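Local coordinates for protein phosphoribulokinase 1 (Rhodobacter sphaeroides, PDB 1A7J) that catalyses the ATP-dependent phosphorylation of D-ribulose 5-phosphate to D-ribulose 1,5-bisphosphate, a step of the Calvin cycle, at residues K22-Q27 and L270-I275; I158-I163 and W222-D227; I204-V209 and S229-R234. All blocks are in the same frame, centred on the assembly; numbering follows the deposited sequence.

Contact 1: K22-Q27 and L270-I275; sequences KHTFDQ and LAMQLI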
loop_
_atom_site.group_PDB
_atom_site.type_symbol
_atom_site.label_atom_id
_atom_site.label_comp_id
_atom_site.label_asym_id
_atom_site.label_seq_id
_atom_site.Cartn_x
_atom_site.Cartn_y
_atom_site.Cartn_z
ATOM N N LYS A 22 9.343 -0.811 0.865
ATOM C CA LYS A 22 10.010 0.489 0.815
ATOM C C LYS A 22 11.503 0.328 0.497
ATOM O O LYS A 22 12.011 0.913 -0.471
ATOM C CB LYS A 22 9.830 1.224 2.144
ATOM C CG LYS A 22 9.323 2.654 2.007
ATOM C CD LYS A 22 10.346 3.567 1.315
ATOM C CE LYS A 22 10.055 5.056 1.569
ATOM N NZ LYS A 22 11.046 5.979 0.926
ATOM N N HIS A 23 12.140 -0.611 1.204
ATOM C CA HIS A 23 13.577 -0.895 1.060
ATOM C C HIS A 23 13.924 -1.155 -0.400
ATOM O O HIS A 23 14.910 -0.639 -0.905
ATOM C CB HIS A 23 13.969 -2.109 1.938
ATOM C CG HIS A 23 15.354 -2.034 2.529
ATOM N ND1 HIS A 23 16.229 -3.104 2.508
ATOM C CD2 HIS A 23 15.998 -1.041 3.188
ATOM C CE1 HIS A 23 17.351 -2.770 3.121
ATOM N NE2 HIS A 23 17.238 -1.525 3.544
ATOM N N THR A 24 13.014 -1.815 -1.098
ATOM C CA THR A 24 13.174 -2.119 -2.507
ATOM C C THR A 24 13.190 -0.863 -3.376
ATOM O O THR A 24 14.095 -0.676 -4.195
ATOM C CB THR A 24 12.056 -3.034 -2.991
ATOM O OG1 THR A 24 11.940 -4.161 -2.112
ATOM C CG2 THR A 24 12.370 -3.523 -4.374
ATOM N N PHE A 25 12.214 0.017 -3.201
ATOM C CA PHE A 25 12.225 1.257 -3.969
ATOM C C PHE A 25 13.435 2.122 -3.619
ATOM O O PHE A 25 14.174 2.547 -4.501
ATOM C CB PHE A 25 10.918 2.004 -3.763
ATOM C CG PHE A 25 9.801 1.491 -4.619
ATOM C CD1 PHE A 25 9.710 1.859 -5.945
ATOM C CD2 PHE A 25 8.842 0.623 -4.098
ATOM C CE1 PHE A 25 8.673 1.381 -6.738
ATOM C CE2 PHE A 25 7.802 0.140 -4.887
ATOM C CZ PHE A 25 7.719 0.522 -6.205
ATOM N N ASP A 26 13.738 2.205 -2.330
ATOM C CA ASP A 26 14.943 2.887 -1.869
ATOM C C ASP A 26 16.147 2.386 -2.666
ATOM O O ASP A 26 16.781 3.158 -3.377
ATOM C CB ASP A 26 15.172 2.634 -0.367
ATOM C CG ASP A 26 14.221 3.433 0.531
ATOM O OD1 ASP A 26 13.636 4.426 0.045
ATOM O OD2 ASP A 26 14.086 3.095 1.735
ATOM N N GLN A 27 16.315 1.061 -2.685
ATOM C CA GLN A 27 17.385 0.369 -3.420
ATOM C C GLN A 27 17.449 0.790 -4.889
ATOM O O GLN A 27 18.507 0.758 -5.505
ATOM C CB GLN A 27 17.183 -1.155 -3.351
ATOM C CG GLN A 27 17.828 -1.852 -2.153
ATOM C CD GLN A 27 17.411 -3.324 -2.012
ATOM O OE1 GLN A 27 18.023 -4.222 -2.593
ATOM N NE2 GLN A 27 16.402 -3.571 -1.192
ATOM N N LEU A 270 13.680 -9.325 -5.644
ATOM C CA LEU A 270 14.378 -9.367 -6.941
ATOM C C LEU A 270 13.472 -9.147 -8.169
ATOM O O LEU A 270 13.922 -8.613 -9.195
ATOM C CB LEU A 270 15.112 -10.703 -7.098
ATOM C CG LEU A 270 16.029 -10.902 -8.305
ATOM C CD1 LEU A 270 17.104 -9.831 -8.343
ATOM C CD2 LEU A 270 16.681 -12.253 -8.210
ATOM N N ALA A 271 12.237 -9.645 -8.098
ATOM C CA ALA A 271 11.235 -9.416 -9.130
ATOM C C ALA A 271 10.771 -7.958 -9.182
ATOM O O ALA A 271 10.649 -7.368 -10.252
ATOM C CB ALA A 271 10.078 -10.312 -8.902
ATOM N N MET A 272 10.640 -7.325 -8.031
ATOM C CA MET A 272 10.451 -5.886 -8.028
ATOM C C MET A 272 11.625 -5.109 -8.637
ATOM O O MET A 272 11.425 -4.294 -9.517
ATOM C CB MET A 272 10.128 -5.398 -6.611
ATOM C CG MET A 272 8.832 -5.975 -6.116
ATOM S SD MET A 272 8.273 -5.276 -4.599
ATOM C CE MET A 272 8.240 -3.661 -5.049
ATOM N N GLN A 273 12.856 -5.434 -8.281
ATOM C CA GLN A 273 13.983 -4.778 -8.925
ATOM C C GLN A 273 14.003 -5.000 -10.411
ATOM O O GLN A 273 13.929 -4.037 -11.157
ATOM C CB GLN A 273 15.296 -5.233 -8.327
ATOM C CG GLN A 273 15.610 -4.489 -7.067
ATOM C CD GLN A 273 16.870 -4.971 -6.430
ATOM O OE1 GLN A 273 17.905 -5.089 -7.092
ATOM N NE2 GLN A 273 16.799 -5.284 -5.141
ATOM N N LEU A 274 13.955 -6.255 -10.853
ATOM C CA LEU A 274 14.020 -6.518 -12.276
ATOM C C LEU A 274 12.875 -5.857 -12.993
ATOM O O LEU A 274 12.981 -5.548 -14.170
ATOM C CB LEU A 274 13.946 -7.997 -12.577
ATOM C CG LEU A 274 15.082 -8.882 -12.122
ATOM C CD1 LEU A 274 14.816 -10.266 -12.664
ATOM C CD2 LEU A 274 16.391 -8.338 -12.625
ATOM N N ILE A 275 11.718 -5.800 -12.360
ATOM C CA ILE A 275 10.549 -5.332 -13.080
ATOM C C ILE A 275 10.471 -3.818 -13.047
ATOM O O ILE A 275 10.473 -3.197 -14.099
ATOM C CB ILE A 275 9.258 -5.988 -12.529
ATOM C CG1 ILE A 275 9.227 -7.435 -12.987
ATOM C CG2 ILE A 275 7.995 -5.254 -13.000
ATOM C CD1 ILE A 275 8.213 -8.193 -12.323
#

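Contact 2: I158-I163 and W222-D227; sequences INLEWI and WIPTAD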
loop_
_atom_site.group_PDB
_atom_site.type_symbol
_atom_site.label_atom_id
_atom_site.label_comp_id
_atom_site.label_asym_id
_atom_site.label_seq_id
_atom_site.Cartn_x
_atom_site.Cartn_y
_atom_site.Cartn_z
ATOM N N ILE A 158 -7.094 -12.708 1.040
ATOM C CA ILE A 158 -7.841 -12.263 2.206
ATOM C C ILE A 158 -7.503 -13.068 3.440
ATOM O O ILE A 158 -7.000 -12.512 4.402
ATOM C CB ILE A 158 -9.347 -12.314 1.933
ATOM C CG1 ILE A 158 -9.708 -11.339 0.802
ATOM C CG2 ILE A 158 -10.098 -11.937 3.180
ATOM C CD1 ILE A 158 -11.083 -11.495 0.271
ATOM N N ASN A 159 -7.510 -14.389 3.300
ATOM C CA ASN A 159 -7.062 -15.291 4.353
ATOM C C ASN A 159 -5.800 -14.807 5.031
ATOM O O ASN A 159 -5.690 -14.910 6.225
ATOM C CB ASN A 159 -6.753 -16.669 3.799
ATOM C CG ASN A 159 -7.948 -17.372 3.309
ATOM O OD1 ASN A 159 -8.363 -17.178 2.184
ATOM N ND2 ASN A 159 -8.407 -18.334 4.076
ATOM N N LEU A 160 -4.798 -14.402 4.266
ATOM C CA LEU A 160 -3.526 -13.954 4.848
ATOM C C LEU A 160 -3.543 -12.523 5.437
ATOM O O LEU A 160 -2.760 -12.222 6.340
ATOM C CB LEU A 160 -2.401 -14.101 3.810
ATOM C CG LEU A 160 -0.957 -13.642 4.056
ATOM C CD1 LEU A 160 -0.288 -14.521 5.088
ATOM C CD2 LEU A 160 -0.178 -13.687 2.738
ATOM N N GLU A 161 -4.478 -11.671 5.005
ATOM C CA GLU A 161 -4.607 -10.340 5.593
ATOM C C GLU A 161 -5.102 -10.494 7.018
ATOM O O GLU A 161 -4.465 -9.991 7.932
ATOM C CB GLU A 161 -5.574 -9.474 4.783
ATOM C CG GLU A 161 -5.389 -7.953 4.970
ATOM C CD GLU A 161 -6.314 -7.365 6.040
ATOM O OE1 GLU A 161 -7.522 -7.712 6.052
ATOM O OE2 GLU A 161 -5.832 -6.577 6.884
ATOM N N TRP A 162 -6.106 -11.350 7.223
ATOM C CA TRP A 162 -6.625 -11.622 8.561
ATOM C C TRP A 162 -5.555 -12.157 9.508
ATOM O O TRP A 162 -5.501 -11.744 10.645
ATOM C CB TRP A 162 -7.750 -12.634 8.514
ATOM C CG TRP A 162 -8.900 -12.247 7.694
ATOM C CD1 TRP A 162 -9.122 -11.037 7.097
ATOM C CD2 TRP A 162 -10.076 -13.010 7.508
ATOM N NE1 TRP A 162 -10.396 -10.995 6.578
ATOM C CE2 TRP A 162 -11.006 -12.189 6.821
ATOM C CE3 TRP A 162 -10.454 -14.295 7.896
ATOM C CZ2 TRP A 162 -12.288 -12.615 6.521
ATOM C CZ3 TRP A 162 -11.731 -14.717 7.606
ATOM C CH2 TRP A 162 -12.643 -13.875 6.919
ATOM N N ILE A 163 -4.813 -13.173 9.096
ATOM C CA ILE A 163 -3.727 -13.690 9.909
ATOM C C ILE A 163 -2.776 -12.564 10.207
ATOM O O ILE A 163 -2.287 -12.449 11.316
ATOM C CB ILE A 163 -2.929 -14.773 9.161
ATOM C CG1 ILE A 163 -3.805 -16.009 8.966
ATOM C CG2 ILE A 163 -1.642 -15.144 9.925
ATOM C CD1 ILE A 163 -3.601 -16.744 7.626
ATOM N N TRP A 222 1.292 -18.541 13.518
ATOM C CA TRP A 222 2.194 -17.514 12.973
ATOM C C TRP A 222 1.946 -17.185 11.517
ATOM O O TRP A 222 1.052 -17.739 10.880
ATOM C CB TRP A 222 3.668 -17.888 13.162
ATOM C CG TRP A 222 3.990 -19.308 12.887
ATOM C CD1 TRP A 222 3.623 -20.388 13.637
ATOM C CD2 TRP A 222 4.867 -19.801 11.861
ATOM N NE1 TRP A 222 4.224 -21.526 13.155
ATOM C CE2 TRP A 222 4.996 -21.199 12.069
ATOM C CE3 TRP A 222 5.571 -19.200 10.805
ATOM C CZ2 TRP A 222 5.816 -22.010 11.246
ATOM C CZ3 TRP A 222 6.387 -20.004 9.990
ATOM C CH2 TRP A 222 6.500 -21.395 10.219
ATOM N N ILE A 223 2.584 -16.122 11.067
ATOM C CA ILE A 223 2.345 -15.660 9.720
ATOM C C ILE A 223 3.191 -16.491 8.794
ATOM O O ILE A 223 4.377 -16.647 9.012
ATOM C CB ILE A 223 2.717 -14.183 9.570
ATOM C CG1 ILE A 223 2.100 -13.399 10.728
ATOM C CG2 ILE A 223 2.201 -13.647 8.257
ATOM C CD1 ILE A 223 2.547 -11.953 10.787
ATOM N N PRO A 224 2.567 -17.088 7.772
ATOM C CA PRO A 224 3.260 -17.653 6.616
ATOM C C PRO A 224 4.411 -16.787 6.125
ATOM O O PRO A 224 4.197 -15.674 5.655
ATOM C CB PRO A 224 2.160 -17.742 5.577
ATOM C CG PRO A 224 0.920 -17.936 6.375
ATOM C CD PRO A 224 1.103 -17.069 7.574
ATOM N N THR A 225 5.628 -17.315 6.217
ATOM C CA THR A 225 6.841 -16.594 5.822
ATOM C C THR A 225 6.879 -16.387 4.316
ATOM O O THR A 225 6.111 -16.984 3.598
ATOM C CB THR A 225 8.121 -17.371 6.237
ATOM O OG1 THR A 225 8.167 -18.629 5.555
ATOM C CG2 THR A 225 8.125 -17.628 7.732
ATOM N N ALA A 226 7.823 -15.607 3.823
ATOM C CA ALA A 226 7.989 -15.500 2.376
ATOM C C ALA A 226 8.145 -16.864 1.728
ATOM O O ALA A 226 7.568 -17.130 0.684
ATOM C CB ALA A 226 9.191 -14.622 2.036
ATOM N N ASP A 227 8.878 -17.756 2.371
ATOM C CA ASP A 227 9.184 -19.021 1.746
ATOM C C ASP A 227 7.932 -19.852 1.549
ATOM O O ASP A 227 7.836 -20.620 0.592
ATOM C CB ASP A 227 10.202 -19.804 2.561
ATOM C CG ASP A 227 10.379 -21.203 2.063
ATOM O OD1 ASP A 227 10.961 -21.370 0.981
ATOM O OD2 ASP A 227 9.858 -22.138 2.700
#

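Contact 3: I204-V209 and S229-R234; sequences INFQRV and SVVVIR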
loop_
_atom_site.group_PDB
_atom_site.type_symbol
_atom_site.label_atom_id
_atom_site.label_comp_id
_atom_site.label_asym_id
_atom_site.label_seq_id
_atom_site.Cartn_x
_atom_site.Cartn_y
_atom_site.Cartn_z
ATOM N N ILE A 204 0.223 -2.634 -12.041
ATOM C CA ILE A 204 0.811 -3.954 -11.789
ATOM C C ILE A 204 0.400 -4.400 -10.408
ATOM O O ILE A 204 0.565 -3.646 -9.467
ATOM C CB ILE A 204 2.340 -3.894 -11.833
ATOM C CG1 ILE A 204 2.796 -3.364 -13.188
ATOM C CG2 ILE A 204 2.922 -5.275 -11.622
ATOM C CD1 ILE A 204 4.263 -3.555 -13.458
ATOM N N ASN A 205 -0.172 -5.591 -10.280
ATOM C CA ASN A 205 -0.455 -6.123 -8.956
ATOM C C ASN A 205 0.556 -7.180 -8.603
ATOM O O ASN A 205 0.879 -8.012 -9.417
ATOM C CB ASN A 205 -1.835 -6.750 -8.898
ATOM C CG ASN A 205 -2.945 -5.743 -9.003
ATOM O OD1 ASN A 205 -2.840 -4.631 -8.502
ATOM N ND2 ASN A 205 -4.067 -6.173 -9.545
ATOM N N PHE A 206 1.031 -7.150 -7.366
ATOM C CA PHE A 206 1.764 -8.246 -6.763
ATOM C C PHE A 206 0.864 -8.885 -5.694
ATOM O O PHE A 206 0.538 -8.229 -4.723
ATOM C CB PHE A 206 3.021 -7.672 -6.123
ATOM C CG PHE A 206 4.024 -7.120 -7.120
ATOM C CD1 PHE A 206 3.834 -5.876 -7.707
ATOM C CD2 PHE A 206 5.177 -7.830 -7.437
ATOM C CE1 PHE A 206 4.774 -5.366 -8.576
ATOM C CE2 PHE A 206 6.109 -7.321 -8.297
ATOM C CZ PHE A 206 5.905 -6.095 -8.870
ATOM N N GLN A 207 0.409 -10.124 -5.871
ATOM C CA GLN A 207 -0.505 -10.725 -4.889
ATOM C C GLN A 207 0.131 -11.862 -4.112
ATOM O O GLN A 207 0.560 -12.830 -4.701
ATOM C CB GLN A 207 -1.787 -11.242 -5.558
ATOM C CG GLN A 207 -2.891 -11.540 -4.547
ATOM C CD GLN A 207 -4.072 -12.265 -5.141
ATOM O OE1 GLN A 207 -3.974 -12.864 -6.205
ATOM N NE2 GLN A 207 -5.192 -12.230 -4.447
ATOM N N ARG A 208 0.203 -11.728 -2.792
ATOM C CA ARG A 208 0.918 -12.656 -1.943
ATOM C C ARG A 208 -0.005 -13.790 -1.555
ATOM O O ARG A 208 -0.992 -13.581 -0.870
ATOM C CB ARG A 208 1.429 -11.922 -0.705
ATOM C CG ARG A 208 2.289 -12.777 0.204
ATOM C CD ARG A 208 3.572 -12.061 0.623
ATOM N NE ARG A 208 4.763 -12.892 0.382
ATOM C CZ ARG A 208 6.009 -12.421 0.294
ATOM N NH1 ARG A 208 6.290 -11.183 0.675
ATOM N NH2 ARG A 208 6.990 -13.205 -0.117
ATOM N N VAL A 209 0.312 -14.990 -2.012
ATOM C CA VAL A 209 -0.567 -16.144 -1.858
ATOM C C VAL A 209 0.141 -17.236 -1.061
ATOM O O VAL A 209 1.111 -17.801 -1.558
ATOM C CB VAL A 209 -0.871 -16.758 -3.209
ATOM C CG1 VAL A 209 -2.130 -17.528 -3.149
ATOM C CG2 VAL A 209 -0.928 -15.707 -4.250
ATOM N N SER A 229 5.016 -18.919 0.668
ATOM C CA SER A 229 4.023 -18.299 -0.204
ATOM C C SER A 229 4.562 -18.115 -1.622
ATOM O O SER A 229 5.760 -18.317 -1.842
ATOM C CB SER A 229 3.612 -16.949 0.375
ATOM O OG SER A 229 4.732 -16.110 0.579
ATOM N N VAL A 230 3.668 -17.905 -2.603
ATOM C CA VAL A 230 4.059 -17.375 -3.925
ATOM C C VAL A 230 3.418 -16.032 -4.182
ATOM O O VAL A 230 2.404 -15.696 -3.577
ATOM C CB VAL A 230 3.666 -18.284 -5.136
ATOM C CG1 VAL A 230 4.432 -19.581 -5.117
ATOM C CG2 VAL A 230 2.181 -18.527 -5.145
ATOM N N VAL A 231 3.996 -15.290 -5.113
ATOM C CA VAL A 231 3.484 -13.991 -5.503
ATOM C C VAL A 231 3.124 -14.036 -6.968
ATOM O O VAL A 231 3.893 -14.526 -7.788
ATOM C CB VAL A 231 4.528 -12.878 -5.277
ATOM C CG1 VAL A 231 3.934 -11.546 -5.602
ATOM C CG2 VAL A 231 4.999 -12.877 -3.842
ATOM N N VAL A 232 1.882 -13.684 -7.253
ATOM C CA VAL A 232 1.402 -13.532 -8.618
ATOM C C VAL A 232 1.652 -12.088 -9.013
ATOM O O VAL A 232 1.202 -11.180 -8.322
ATOM C CB VAL A 232 -0.116 -13.769 -8.692
ATOM C CG1 VAL A 232 -0.570 -13.773 -10.092
ATOM C CG2 VAL A 232 -0.476 -15.081 -8.001
ATOM N N ILE A 233 2.369 -11.859 -10.108
ATOM C CA ILE A 233 2.576 -10.497 -10.569
ATOM C C ILE A 233 1.841 -10.343 -11.873
ATOM O O ILE A 233 2.211 -10.956 -12.853
ATOM C CB ILE A 233 4.048 -10.198 -10.781
ATOM C CG1 ILE A 233 4.843 -10.643 -9.567
ATOM C CG2 ILE A 233 4.243 -8.719 -10.952
ATOM C CD1 ILE A 233 6.297 -10.874 -9.873
ATOM N N ARG A 234 0.677 -9.707 -11.827
ATOM C CA ARG A 234 -0.099 -9.467 -13.029
ATOM C C ARG A 234 0.050 -8.046 -13.563
ATOM O O ARG A 234 -0.172 -7.089 -12.823
ATOM C CB ARG A 234 -1.565 -9.747 -12.774
ATOM C CG ARG A 234 -2.285 -10.052 -14.053
ATOM C CD ARG A 234 -3.758 -9.870 -13.960
ATOM N NE ARG A 234 -4.065 -8.504 -13.624
ATOM C CZ ARG A 234 -4.966 -7.768 -14.237
ATOM N NH1 ARG A 234 -5.805 -8.300 -15.120
ATOM N NH2 ARG A 234 -5.060 -6.499 -13.903
#

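Contact 1: K22-Q27 and L270-I275
Thr24 and Phe25 of helix 21-32 meet Met272 where this helix, which follows the predicted ATP-binding P-loop of the kinase fold, packs beside helix 268-284, near the C-terminal end of the chain. The two axes come within 9.9 Å; the helices run in the same general direction but cross at 35°, and the CA atoms of Thr24 and Gln273 are the nearest pair across the gap.

Apolar packing forms the inner layer. The methyl of Thr24 does the touching: its CB faces the partner helix, and CG2, anti to the backbone N, meets Met272 CB at 3.7 Å, the two side chains crossing at about a right angle. Met272 runs out from its helix and bends at its last torsion, 56°, which carries its CE beyond Thr24 to the Phe25 ring, 3.8 Å from CE2. Although the Phe25 side chain sets off away from the partner helix, its ring reaches back far enough to receive this methyl obliquely. Leu276 and Ile280, further along helix 268-284, also touch the ring, and Phe129 of strand 127-132 meets it on the sheet.

Polar groups make up the outer layer. With its methyl turned to Met272, Thr24 directs its hydroxyl OG1 to Asp269 OD1 in a hydrogen bond, a polar link between the helices just before 270-275. Gln27 NE2 has two weak hydrogen bonds, one to Asp269 OD1 and one back to His23 O in its own helix. The ends of the Gln27 and Gln273 side chains meet, crossing at about a right angle, their amide planes 75° apart, with Gln27 OE1 lying 3.0 Å from Gln273 NE2.

Contact 2: I158-I163 and W222-D227
Leu160 and Ile163 pack against Ile223 and Pro224 in a mainly apolar helix-to-loop contact, with no hydrogen bond between the segments. The helix is the start of 158-168, which follows strand 150-156 of the central sheet; the loop joins strands 204-210 and 229-235. Leu160 and Ile163 are one helical turn apart and therefore present a common side to the loop, whose residues 222-225 pass in an irregular extended form.

Pro224 lies over the notch between them. Leu160 CD1 lies alongside its ring, 3.8 Å from both CD and CG, the two side chains sliding past each other in opposite directions. An extended first torsion, CG anti to the backbone N at 176°, swings the leucine end to the proline although its CB does not set out that way. The other flank of the contact belongs to Ile163, whose CB points at the loop and whose CG2 does the touching. That methyl reaches Pro224 CD at 4.1 Å, Ile223 CA at 4.0 Å and the carbonyl O of Trp222 at 3.9 Å, so it rests on backbone as much as on side chains. Ile223 closes the patch from the side: its CG2 meets Leu160 CD1 at 4.1 Å, and its CG1 approaches Ile163 CG2 at 4.2 Å.

Pro217 and Ala220 of the same loop also touch Ile163, while Leu160 reaches Arg208 and Pro210 on strand 204-210. On another side of the helix, Glu161 OE1 forms a salt bridge with Arg187, one of the catalytic-site residues. The same helix carries Lys165 of the catalytic site, with Asp169 directly after its last residue, so this packing lays the inter-strand loop along a helix bordering the active site of the kinase.

Contact 3: I204-V209 and S229-R234
Ile204 precedes the paired residues, its CG2 touching Ile233 CG2 at 3.7 Å. Asn205 follows in a hydrogen-bonded pair with Arg234: its N donates to Arg234 O and its O accepts from Arg234 N. Its side-chain OD1 turns back to Thr202.

Phe206, in a non-hydrogen-bonded pair, projects to the face where helix 268-284 packs. There Ile233 CG2 lies over one face of its ring, 3.7 Å from the centroid and 18° off the normal, a CH-pi contact; Val231 CG1 comes to the ring edge.

Gln207 is bonded both ways to Val232 through the backbone, its N 2.8 Å from Val232 O. Arg208 returns to the Phe206 face. With CG anti to the backbone N (-175°), its chain bends at the next two torsions and brings NE to Ser229 OG, a fairly straight hydrogen bond of 3.2 Å, tilted 21° from the guanidinium plane. Val231 CG2 lies over one guanidinium face. Ser229 OG also bonds to Ala226 O, tying the arginine to the loop before the strand.

Val209 ends the register, joined to Val230 by two backbone hydrogen bonds, with its CG2 3.8 Å from Val232 CG2 on the face shared with Asn205 and Gln207. Strand 204-210 also bonds to strand 150-156: in the kinase's P-loop sheet, 204-210 is the last parallel strand, and 229-235 the first of the antiparallel strands that continue the sheet.

How the contacts relate
From the N terminus, the chain passes through helix 21-32, the first half of contact 1, whose partner comes only in helix 268-284; this long loop encloses both other contacts. Contact 2 opens at helix 158-168, contact 3 at strand 204-210; the chain then returns through 222-227 to close contact 2 and through 229-234 to close contact 3, so these two cross. Contacts 1 and 3 touch: Met272 CG packs on Phe206 CE2 at 3.7 Å, and Ala271 and Ile275 lie on Ile233. Contacts 2 and 3 meet at Arg208, against Leu160 and Ala226. Contacts 1 and 2 do not touch, and the strand pair lies at the junction of both.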